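Local coordinates for deacetylase EF_0837 (Enterococcus faecalis, PDB 2ICS), which is a zinc-dependent esterase of the amidohydrolase superfamily that removes the acetyl group from acetyl-(R)-mandelate in vitro, though with very low efficiency, at residues G263-S268 with V296-P301; Y70-D75 with R276-G281; N116-G121 with Q125-D130. All coordinates share one frame; numbering follows the deposited sequence.

Contact 1 of 3, residues G263-S268 with V296-P301; sequences GMKAAS and VGYDWP
K265 and Y298 are the closest pair along the two backbones, yet their CA atoms stay 8.1 Å apart, so the gap is bridged by the tyrosine's long side chain. Its hydroxyl takes the N-H of A266, which lies obliquely to the ring: A266 N donates to Y298 OH over 2.9 Å, with an N-H...O angle of 162°. The same oxygen passes its proton to a water 2.7 Å away, which donates to M264 O, also at 2.7 Å; this water lies in the ring plane, at the edge. With a donor and an acceptor fixed, the hydroxyl has little rotational choice. M264 and A266 belong to the loop that completes a beta-alpha-beta crossover of the TIM barrel: helix 253-261 ends in a Schellman motif at G263, and A267 and S268 bond alongside strand 241-243, a few residues before the zinc ligand D272. K265 CG lies over one ring face, 4.0 Å from Y298 CE1. The lysine chain, fully extended beyond CG, slides past the tyrosine in the opposite direction and delivers NZ to a salt bridge with E302. D299 is the N-cap of helix 300-305, its side chain capping a backbone N there, while the E302 carboxylate accepts from D299 N.

Contact 2 of 3, residues Y70-D75 with R276-G281; sequences YYDYPD and RNRENG. With ADE (adenine), chain D.
D72 and R278 form a two-bond salt bridge in which each carboxylate oxygen has its own guanidinium nitrogen. R278 NH2 donates to D72 OD1 at 2.8 Å, and R278 NE donates to D72 OD2 at 2.9 Å. Both N-H...O angles are near 160°, and both oxygens are met on their syn lone pairs, so the arginine grips side-on through NE and one NH2. Both acceptors lie near the guanidinium plane, although the two flat groups are twisted 31° from each other. R278 reaches this position by a bend at chi3 (73°) that brings NE round to D72 OD2. D72 OD1 has a second donor: Y73 N approaches it from the anti side over 2.7 Å, which ties the carboxylate to the backbone of the following residue and limits its rotation. Among the neighbouring polar groups, N277 is also satisfied, with OD1 accepting from Y274 N and ND2 donating to the carbonyl of the zinc ligand D272. At the start of the same loop, Y70 OH comes within 2.7 Å of adenine N1, while the Y70 ring meets that of the zinc ligand H62. Three N-H donors around a buried carboxylate are consistent with D72 being ionised; the pair joins the loop after strand 51-61, which carries H60 and leads into H62, to helix 275-279, which follows D272.

Contact 3 of 3, residues N116-G121 with Q125-D130; sequences NISKWG and QDELAD. With ADE (adenine), chain D.
The amide of N116 and the carboxylate of E127 meet with their planes perpendicular, the amide standing upright above one carboxylate face, OD1 and ND2 nearest to it. G121 O sits above that same face and crowds the aliphatic part of the glutamate, only 3.0 Å from E127 CG. S118 CB flanks the oxygen at one end, 3.5 Å from E127 OE2. N116 OD1 and E127 OE2 come within 3.3 Å, but both are acceptors, so no bond joins them. Each group is held by something else: E127 OE1 is salt-bridged to R156 NE, and N116 ND2 donates to G90 O. N116 OD1 accepts from S118 N at 3.2 Å, which makes an Asx turn. The two segments belong to one loop that follows barrel strand 110-114, and each is folded by a type I beta turn, S118 to G121 and D126 to A129. The turns are joined by S118, whose OG lies anti to the backbone N (chi1 -171°) and donates to E127 O over 2.7 Å, tilted 21° from the carbonyl plane. Beside this bond, I117 CD1 packs against L128 CD2 at 3.9 Å, the side chains crossing at about a right angle. E127 itself adopts unusual torsions, with chi1 of 23° well short of a staggered value, consistent with a tight fit against G121 O while OE1 keeps its salt bridge to R156. R156 is a likely transition-state stabiliser by similarity, so E127 is a second-shell residue beside it. At the start of the second segment, Q125 NE2 reaches to 3.4 Å from adenine N3 in the ligand pocket.

How the contacts relate
Contacts 1 and 3 are buried and lie on opposite sides of the chain's centre, their centres 33 Å apart; contact 2 is only partly buried. Segments 263-268 and 276-281 follow one another along the chain on either side of D272, leading from helix 253-261 into helix 275-279, while contact 3 lies wholly within the loop after strand 110-114. Contact 1 works through a neutral hydroxyl and a water, contact 2 through opposite charges, closing a loop about 200 residues long in which contact 3 is nested. Contact 3 has a serine-to-backbone bond and an apolar pair; its glutamate has its salt-bridge partner outside the two segments. Contacts 2 and 3 both border adenine, through Y70 and Q125.

Contact 1 of 3, residues G263-S268 with V296-P301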
loop_
_atom_site.group_PDB
_atom_site.type_symbol
_atom_site.label_atom_id
_atom_site.label_comp_id
_atom_site.label_asym_id
_atom_site.label_seq_id
_atom_site.Cartn_x
_atom_site.Cartn_y
_atom_site.Cartn_z
ATOM N N GLY A 263 6.509 -21.340 1.093
ATOM C CA GLY A 263 7.624 -20.432 0.886
ATOM C C GLY A 263 7.286 -19.168 0.122
ATOM O O GLY A 263 8.178 -18.488 -0.385
HETATM N N MSE A 264 6.001 -18.843 0.045
HETATM C CA MSE A 264 5.557 -17.652 -0.670
HETATM C C MSE A 264 5.137 -16.541 0.295
HETATM O O MSE A 264 4.359 -16.777 1.216
HETATM C CB MSE A 264 4.383 -18.013 -1.586
HETATM C CG MSE A 264 3.809 -16.845 -2.376
HETATM SE SE MSE A 264 2.197 -17.354 -3.332
HETATM C CE MSE A 264 2.997 -18.003 -4.981
ATOM N N LYS A 265 5.655 -15.334 0.072
ATOM C CA LYS A 265 5.339 -14.173 0.906
ATOM C C LYS A 265 4.938 -12.989 0.030
ATOM O O LYS A 265 5.412 -12.856 -1.102
ATOM C CB LYS A 265 6.554 -13.760 1.748
ATOM C CG LYS A 265 7.037 -14.813 2.728
ATOM C CD LYS A 265 8.258 -14.333 3.515
ATOM C CE LYS A 265 8.723 -15.412 4.490
ATOM N NZ LYS A 265 9.910 -15.009 5.293
ATOM N N ALA A 266 4.069 -12.126 0.554
ATOM C CA ALA A 266 3.653 -10.952 -0.199
ATOM C C ALA A 266 4.838 -9.987 -0.258
ATOM O O ALA A 266 5.626 -9.894 0.685
ATOM C CB ALA A 266 2.458 -10.283 0.476
ATOM N N ALA A 267 4.965 -9.276 -1.369
ATOM C CA ALA A 267 6.051 -8.322 -1.542
ATOM C C ALA A 267 5.765 -7.048 -0.759
ATOM O O ALA A 267 6.679 -6.402 -0.237
ATOM C CB ALA A 267 6.226 -7.995 -3.022
ATOM N N SER A 268 4.488 -6.683 -0.692
ATOM C CA SER A 268 4.083 -5.484 0.024
ATOM C C SER A 268 2.759 -5.688 0.747
ATOM O O SER A 268 1.879 -6.430 0.290
ATOM C CB SER A 268 3.977 -4.291 -0.941
ATOM O OG SER A 268 3.156 -4.591 -2.059
ATOM N N VAL A 296 0.590 -14.607 10.981
ATOM C CA VAL A 296 0.675 -15.595 9.911
ATOM C C VAL A 296 2.045 -16.268 9.967
ATOM O O VAL A 296 2.170 -17.460 9.696
ATOM C CB VAL A 296 0.501 -14.942 8.508
ATOM C CG1 VAL A 296 0.992 -15.891 7.410
ATOM C CG2 VAL A 296 -0.953 -14.608 8.270
ATOM N N GLY A 297 3.074 -15.498 10.313
ATOM C CA GLY A 297 4.410 -16.065 10.391
ATOM C C GLY A 297 5.563 -15.164 9.977
ATOM O O GLY A 297 6.719 -15.496 10.241
ATOM N N TYR A 298 5.276 -14.040 9.320
ATOM C CA TYR A 298 6.342 -13.119 8.907
ATOM C C TYR A 298 7.011 -12.543 10.161
ATOM O O TYR A 298 6.388 -12.494 11.221
ATOM C CB TYR A 298 5.765 -11.953 8.093
ATOM C CG TYR A 298 5.154 -12.304 6.749
ATOM C CD1 TYR A 298 4.678 -13.588 6.477
ATOM C CD2 TYR A 298 4.979 -11.320 5.771
ATOM C CE1 TYR A 298 4.037 -13.880 5.270
ATOM C CE2 TYR A 298 4.335 -11.602 4.562
ATOM C CZ TYR A 298 3.866 -12.880 4.324
ATOM O OH TYR A 298 3.207 -13.154 3.152
ATOM N N ASP A 299 8.271 -12.120 10.057
ATOM C CA ASP A 299 8.943 -11.509 11.209
ATOM C C ASP A 299 8.871 -9.988 11.045
ATOM O O ASP A 299 8.729 -9.488 9.932
ATOM C CB ASP A 299 10.407 -11.972 11.342
ATOM C CG ASP A 299 11.275 -11.590 10.145
ATOM O OD1 ASP A 299 11.200 -10.437 9.662
ATOM O OD2 ASP A 299 12.061 -12.448 9.695
ATOM N N TRP A 300 8.968 -9.255 12.149
ATOM C CA TRP A 300 8.865 -7.800 12.091
ATOM C C TRP A 300 9.780 -7.086 11.100
ATOM O O TRP A 300 9.347 -6.152 10.418
ATOM C CB TRP A 300 9.027 -7.205 13.495
ATOM C CG TRP A 300 7.819 -7.461 14.360
ATOM C CD1 TRP A 300 7.765 -8.219 15.494
ATOM C CD2 TRP A 300 6.479 -7.001 14.120
ATOM N NE1 TRP A 300 6.472 -8.265 15.974
ATOM C CE2 TRP A 300 5.665 -7.527 15.150
ATOM C CE3 TRP A 300 5.887 -6.198 13.134
ATOM C CZ2 TRP A 300 4.287 -7.276 15.222
ATOM C CZ3 TRP A 300 4.510 -5.949 13.205
ATOM C CH2 TRP A 300 3.730 -6.489 14.243
ATOM N N PRO A 301 11.055 -7.500 11.007
ATOM C CA PRO A 301 11.951 -6.828 10.056
ATOM C C PRO A 301 11.434 -6.852 8.613
ATOM O O PRO A 301 11.443 -5.831 7.929
ATOM C CB PRO A 301 13.265 -7.593 10.215
ATOM C CG PRO A 301 13.235 -7.990 11.681
ATOM C CD PRO A 301 11.800 -8.441 11.866
HETATM O O HOH W 1 2.606 -15.771 2.955
#

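Contact 2 of 3, residues Y70-D75 with R276-G281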
loop_
_atom_site.group_PDB
_atom_site.type_symbol
_atom_site.label_atom_id
_atom_site.label_comp_id
_atom_site.label_asym_id
_atom_site.label_seq_id
_atom_site.Cartn_x
_atom_site.Cartn_y
_atom_site.Cartn_z
ATOM N N TYR A 70 -17.196 4.677 -1.528
ATOM C CA TYR A 70 -15.797 4.281 -1.446
ATOM C C TYR A 70 -14.908 5.510 -1.203
ATOM O O TYR A 70 -14.369 6.081 -2.148
ATOM C CB TYR A 70 -15.428 3.601 -2.767
ATOM C CG TYR A 70 -14.654 2.302 -2.651
ATOM C CD1 TYR A 70 -15.095 1.263 -1.825
ATOM C CD2 TYR A 70 -13.491 2.100 -3.394
ATOM C CE1 TYR A 70 -14.387 0.058 -1.745
ATOM C CE2 TYR A 70 -12.782 0.900 -3.325
ATOM C CZ TYR A 70 -13.232 -0.112 -2.497
ATOM O OH TYR A 70 -12.510 -1.277 -2.405
ATOM N N TYR A 71 -14.743 5.908 0.057
ATOM C CA TYR A 71 -13.936 7.084 0.381
ATOM C C TYR A 71 -13.448 7.089 1.830
ATOM O O TYR A 71 -13.809 6.228 2.632
ATOM C CB TYR A 71 -14.772 8.354 0.167
ATOM C CG TYR A 71 -15.777 8.584 1.284
ATOM C CD1 TYR A 71 -15.459 9.386 2.383
ATOM C CD2 TYR A 71 -17.007 7.929 1.287
ATOM C CE1 TYR A 71 -16.341 9.521 3.460
ATOM C CE2 TYR A 71 -17.894 8.056 2.360
ATOM C CZ TYR A 71 -17.553 8.850 3.443
ATOM O OH TYR A 71 -18.406 8.950 4.526
ATOM N N ASP A 72 -12.628 8.087 2.148
ATOM C CA ASP A 72 -12.128 8.291 3.503
ATOM C C ASP A 72 -11.366 9.602 3.543
ATOM O O ASP A 72 -11.207 10.262 2.515
ATOM C CB ASP A 72 -11.209 7.151 3.957
ATOM C CG ASP A 72 -11.315 6.894 5.454
ATOM O OD1 ASP A 72 -11.541 7.875 6.205
ATOM O OD2 ASP A 72 -11.174 5.725 5.881
ATOM N N TYR A 73 -10.897 9.983 4.726
ATOM C CA TYR A 73 -10.150 11.222 4.879
ATOM C C TYR A 73 -8.677 10.898 5.056
ATOM O O TYR A 73 -8.287 10.233 6.015
ATOM C CB TYR A 73 -10.680 12.019 6.070
ATOM C CG TYR A 73 -12.169 12.261 5.985
ATOM C CD1 TYR A 73 -13.072 11.316 6.464
ATOM C CD2 TYR A 73 -12.680 13.408 5.366
ATOM C CE1 TYR A 73 -14.447 11.497 6.330
ATOM C CE2 TYR A 73 -14.059 13.601 5.222
ATOM C CZ TYR A 73 -14.931 12.638 5.705
ATOM O OH TYR A 73 -16.283 12.795 5.552
ATOM N N PRO A 74 -7.840 11.371 4.120
ATOM C CA PRO A 74 -6.391 11.171 4.090
ATOM C C PRO A 74 -5.677 11.089 5.437
ATOM O O PRO A 74 -4.974 10.116 5.717
ATOM C CB PRO A 74 -5.910 12.343 3.248
ATOM C CG PRO A 74 -6.992 12.444 2.231
ATOM C CD PRO A 74 -8.250 12.328 3.074
ATOM N N ASP A 75 -5.850 12.094 6.281
ATOM C CA ASP A 75 -5.152 12.066 7.551
ATOM C C ASP A 75 -5.668 11.060 8.572
ATOM O O ASP A 75 -4.969 10.760 9.538
ATOM C CB ASP A 75 -5.081 13.477 8.145
ATOM C CG ASP A 75 -4.313 14.441 7.250
ATOM O OD1 ASP A 75 -3.393 13.994 6.526
ATOM O OD2 ASP A 75 -4.624 15.647 7.274
ATOM N N ARG A 276 -15.559 2.766 5.770
ATOM C CA ARG A 276 -16.362 1.663 6.290
ATOM C C ARG A 276 -15.582 0.507 6.910
ATOM O O ARG A 276 -15.899 0.087 8.027
ATOM C CB ARG A 276 -17.304 1.130 5.203
ATOM C CG ARG A 276 -18.335 2.155 4.738
ATOM C CD ARG A 276 -19.273 1.598 3.665
ATOM N NE ARG A 276 -20.083 0.486 4.156
ATOM C CZ ARG A 276 -21.043 -0.111 3.453
ATOM N NH1 ARG A 276 -21.320 0.296 2.217
ATOM N NH2 ARG A 276 -21.727 -1.118 3.985
ATOM N N ASN A 277 -14.572 -0.019 6.217
ATOM C CA ASN A 277 -13.826 -1.120 6.819
ATOM C C ASN A 277 -12.823 -0.635 7.857
ATOM O O ASN A 277 -12.275 -1.434 8.610
ATOM C CB ASN A 277 -13.136 -2.011 5.763
ATOM C CG ASN A 277 -12.141 -1.265 4.900
ATOM O OD1 ASN A 277 -11.373 -0.440 5.384
ATOM N ND2 ASN A 277 -12.133 -1.580 3.609
ATOM N N ARG A 278 -12.596 0.677 7.911
ATOM C CA ARG A 278 -11.686 1.243 8.906
ATOM C C ARG A 278 -12.427 1.411 10.228
ATOM O O ARG A 278 -11.914 1.054 11.291
ATOM C CB ARG A 278 -11.155 2.621 8.474
ATOM C CG ARG A 278 -10.641 3.450 9.662
ATOM C CD ARG A 278 -9.871 4.699 9.254
ATOM N NE ARG A 278 -10.717 5.766 8.725
ATOM C CZ ARG A 278 -11.496 6.557 9.463
ATOM N NH1 ARG A 278 -11.549 6.412 10.785
ATOM N NH2 ARG A 278 -12.219 7.502 8.874
ATOM N N GLU A 279 -13.632 1.974 10.156
ATOM C CA GLU A 279 -14.438 2.206 11.350
ATOM C C GLU A 279 -15.005 0.924 11.938
ATOM O O GLU A 279 -14.954 0.715 13.144
ATOM C CB GLU A 279 -15.607 3.159 11.052
ATOM C CG GLU A 279 -15.251 4.635 10.984
ATOM C CD GLU A 279 -16.477 5.537 10.820
ATOM O OE1 GLU A 279 -16.296 6.755 10.636
ATOM O OE2 GLU A 279 -17.621 5.031 10.877
ATOM N N ASN A 280 -15.536 0.062 11.079
ATOM C CA ASN A 280 -16.157 -1.171 11.542
ATOM C C ASN A 280 -15.350 -2.445 11.319
ATOM O O ASN A 280 -15.835 -3.536 11.626
ATOM C CB ASN A 280 -17.532 -1.330 10.879
ATOM C CG ASN A 280 -18.357 -0.053 10.930
ATOM O OD1 ASN A 280 -18.538 0.542 11.993
ATOM N ND2 ASN A 280 -18.865 0.374 9.775
ATOM N N GLY A 281 -14.130 -2.319 10.801
ATOM C CA GLY A 281 -13.325 -3.503 10.543
ATOM C C GLY A 281 -13.763 -4.125 9.229
ATOM O O GLY A 281 -14.691 -3.615 8.598
HETATM N N9 ADE D . -16.355 -6.003 -5.202
HETATM C C8 ADE D . -15.314 -6.821 -5.540
HETATM N N7 ADE D . -14.175 -6.234 -5.292
HETATM C C5 ADE D . -14.408 -5.002 -4.779
HETATM C C6 ADE D . -13.594 -3.921 -4.328
HETATM N N6 ADE D . -12.213 -4.016 -4.364
HETATM N N1 ADE D . -14.200 -2.802 -3.863
HETATM C C2 ADE D . -15.538 -2.686 -3.818
HETATM N N3 ADE D . -16.337 -3.677 -4.233
HETATM C C4 ADE D . -15.823 -4.834 -4.714
#

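Contact 3 of 3, residues N116-G121 with Q125-D130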
loop_
_atom_site.group_PDB
_atom_site.type_symbol
_atom_site.label_atom_id
_atom_site.label_comp_id
_atom_site.label_asym_id
_atom_site.label_seq_id
_atom_site.Cartn_x
_atom_site.Cartn_y
_atom_site.Cartn_z
ATOM N N ASN A 116 -7.437 5.542 -12.554
ATOM C CA ASN A 116 -8.233 4.418 -13.036
ATOM C C ASN A 116 -8.262 4.531 -14.549
ATOM O O ASN A 116 -8.394 5.631 -15.073
ATOM C CB ASN A 116 -9.658 4.524 -12.492
ATOM C CG ASN A 116 -10.376 3.190 -12.452
ATOM O OD1 ASN A 116 -10.482 2.485 -13.458
ATOM N ND2 ASN A 116 -10.887 2.840 -11.276
ATOM N N ILE A 117 -8.143 3.415 -15.258
ATOM C CA ILE A 117 -8.175 3.480 -16.715
ATOM C C ILE A 117 -9.548 3.926 -17.213
ATOM O O ILE A 117 -9.698 4.308 -18.371
ATOM C CB ILE A 117 -7.804 2.131 -17.355
ATOM C CG1 ILE A 117 -8.745 1.033 -16.858
ATOM C CG2 ILE A 117 -6.357 1.804 -17.034
ATOM C CD1 ILE A 117 -8.548 -0.291 -17.562
ATOM N N SER A 118 -10.548 3.872 -16.335
ATOM C CA SER A 118 -11.903 4.315 -16.672
ATOM C C SER A 118 -12.000 5.779 -16.217
ATOM O O SER A 118 -11.889 6.071 -15.024
ATOM C CB SER A 118 -12.939 3.464 -15.939
ATOM O OG SER A 118 -14.243 3.745 -16.409
ATOM N N LYS A 119 -12.212 6.689 -17.164
ATOM C CA LYS A 119 -12.257 8.126 -16.879
ATOM C C LYS A 119 -12.989 8.649 -15.641
ATOM O O LYS A 119 -12.610 9.692 -15.106
ATOM C CB LYS A 119 -12.740 8.903 -18.111
ATOM C CG LYS A 119 -14.167 8.636 -18.577
ATOM C CD LYS A 119 -14.556 9.686 -19.628
ATOM C CE LYS A 119 -15.933 9.451 -20.241
ATOM N NZ LYS A 119 -15.921 8.383 -21.288
ATOM N N TRP A 120 -14.024 7.959 -15.173
ATOM C CA TRP A 120 -14.724 8.443 -13.985
ATOM C C TRP A 120 -14.366 7.671 -12.720
ATOM O O TRP A 120 -14.997 7.841 -11.679
ATOM C CB TRP A 120 -16.243 8.417 -14.194
ATOM C CG TRP A 120 -16.705 9.422 -15.205
ATOM C CD1 TRP A 120 -17.059 9.182 -16.501
ATOM C CD2 TRP A 120 -16.802 10.838 -15.018
ATOM N NE1 TRP A 120 -17.366 10.362 -17.135
ATOM C CE2 TRP A 120 -17.217 11.394 -16.246
ATOM C CE3 TRP A 120 -16.576 11.692 -13.928
ATOM C CZ2 TRP A 120 -17.410 12.770 -16.420
ATOM C CZ3 TRP A 120 -16.769 13.062 -14.100
ATOM C CH2 TRP A 120 -17.183 13.587 -15.340
ATOM N N GLY A 121 -13.341 6.835 -12.804
ATOM C CA GLY A 121 -12.944 6.069 -11.640
ATOM C C GLY A 121 -13.999 5.061 -11.221
ATOM O O GLY A 121 -14.679 4.466 -12.057
ATOM N N GLN A 125 -20.168 0.753 -9.800
ATOM C CA GLN A 125 -19.474 -0.434 -9.316
ATOM C C GLN A 125 -18.829 -1.169 -10.486
ATOM O O GLN A 125 -17.854 -1.898 -10.311
ATOM C CB GLN A 125 -20.455 -1.366 -8.599
ATOM C CG GLN A 125 -19.837 -2.670 -8.091
ATOM C CD GLN A 125 -18.794 -2.453 -7.006
ATOM O OE1 GLN A 125 -19.090 -1.892 -5.946
ATOM N NE2 GLN A 125 -17.567 -2.901 -7.261
ATOM N N ASP A 126 -19.375 -0.961 -11.679
ATOM C CA ASP A 126 -18.878 -1.619 -12.885
ATOM C C ASP A 126 -18.309 -0.634 -13.899
ATOM O O ASP A 126 -18.775 -0.564 -15.036
ATOM C CB ASP A 126 -20.012 -2.423 -13.531
ATOM C CG ASP A 126 -21.251 -1.571 -13.819
ATOM O OD1 ASP A 126 -22.240 -2.122 -14.353
ATOM O OD2 ASP A 126 -21.238 -0.358 -13.512
ATOM N N GLU A 127 -17.284 0.111 -13.498
ATOM C CA GLU A 127 -16.697 1.104 -14.387
ATOM C C GLU A 127 -15.935 0.558 -15.592
ATOM O O GLU A 127 -15.415 1.326 -16.397
ATOM C CB GLU A 127 -15.828 2.077 -13.580
ATOM C CG GLU A 127 -15.332 1.528 -12.255
ATOM C CD GLU A 127 -13.968 0.913 -12.378
ATOM O OE1 GLU A 127 -13.433 0.407 -11.364
ATOM O OE2 GLU A 127 -13.431 0.944 -13.502
ATOM N N LEU A 128 -15.874 -0.764 -15.729
ATOM C CA LEU A 128 -15.201 -1.358 -16.880
ATOM C C LEU A 128 -16.205 -2.111 -17.761
ATOM O O LEU A 128 -15.830 -2.754 -18.742
ATOM C CB LEU A 128 -14.072 -2.292 -16.436
ATOM C CG LEU A 128 -12.857 -1.629 -15.771
ATOM C CD1 LEU A 128 -11.763 -2.669 -15.563
ATOM C CD2 LEU A 128 -12.331 -0.489 -16.648
ATOM N N ALA A 129 -17.485 -2.008 -17.406
ATOM C CA ALA A 129 -18.565 -2.653 -18.149
ATOM C C ALA A 129 -18.830 -1.896 -19.454
ATOM O O ALA A 129 -19.271 -2.479 -20.444
ATOM C CB ALA A 129 -19.829 -2.691 -17.297
ATOM N N ASP A 130 -18.563 -0.592 -19.442
ATOM C CA ASP A 130 -18.737 0.256 -20.622
ATOM C C ASP A 130 -17.343 0.679 -21.077
ATOM O O ASP A 130 -16.732 1.562 -20.480
ATOM C CB ASP A 130 -19.566 1.499 -20.273
ATOM C CG ASP A 130 -19.760 2.431 -21.466
ATOM O OD1 ASP A 130 -19.118 2.215 -22.522
ATOM O OD2 ASP A 130 -20.554 3.390 -21.345
HETATM N N9 ADE D . -16.355 -6.003 -5.202
HETATM C C8 ADE D . -15.314 -6.821 -5.540
HETATM N N7 ADE D . -14.175 -6.234 -5.292
HETATM C C5 ADE D . -14.408 -5.002 -4.779
HETATM C C6 ADE D . -13.594 -3.921 -4.328
HETATM N N6 ADE D . -12.213 -4.016 -4.364
HETATM N N1 ADE D . -14.200 -2.802 -3.863
HETATM C C2 ADE D . -15.538 -2.686 -3.818
HETATM N N3 ADE D . -16.337 -3.677 -4.233
HETATM C C4 ADE D . -15.823 -4.834 -4.714
#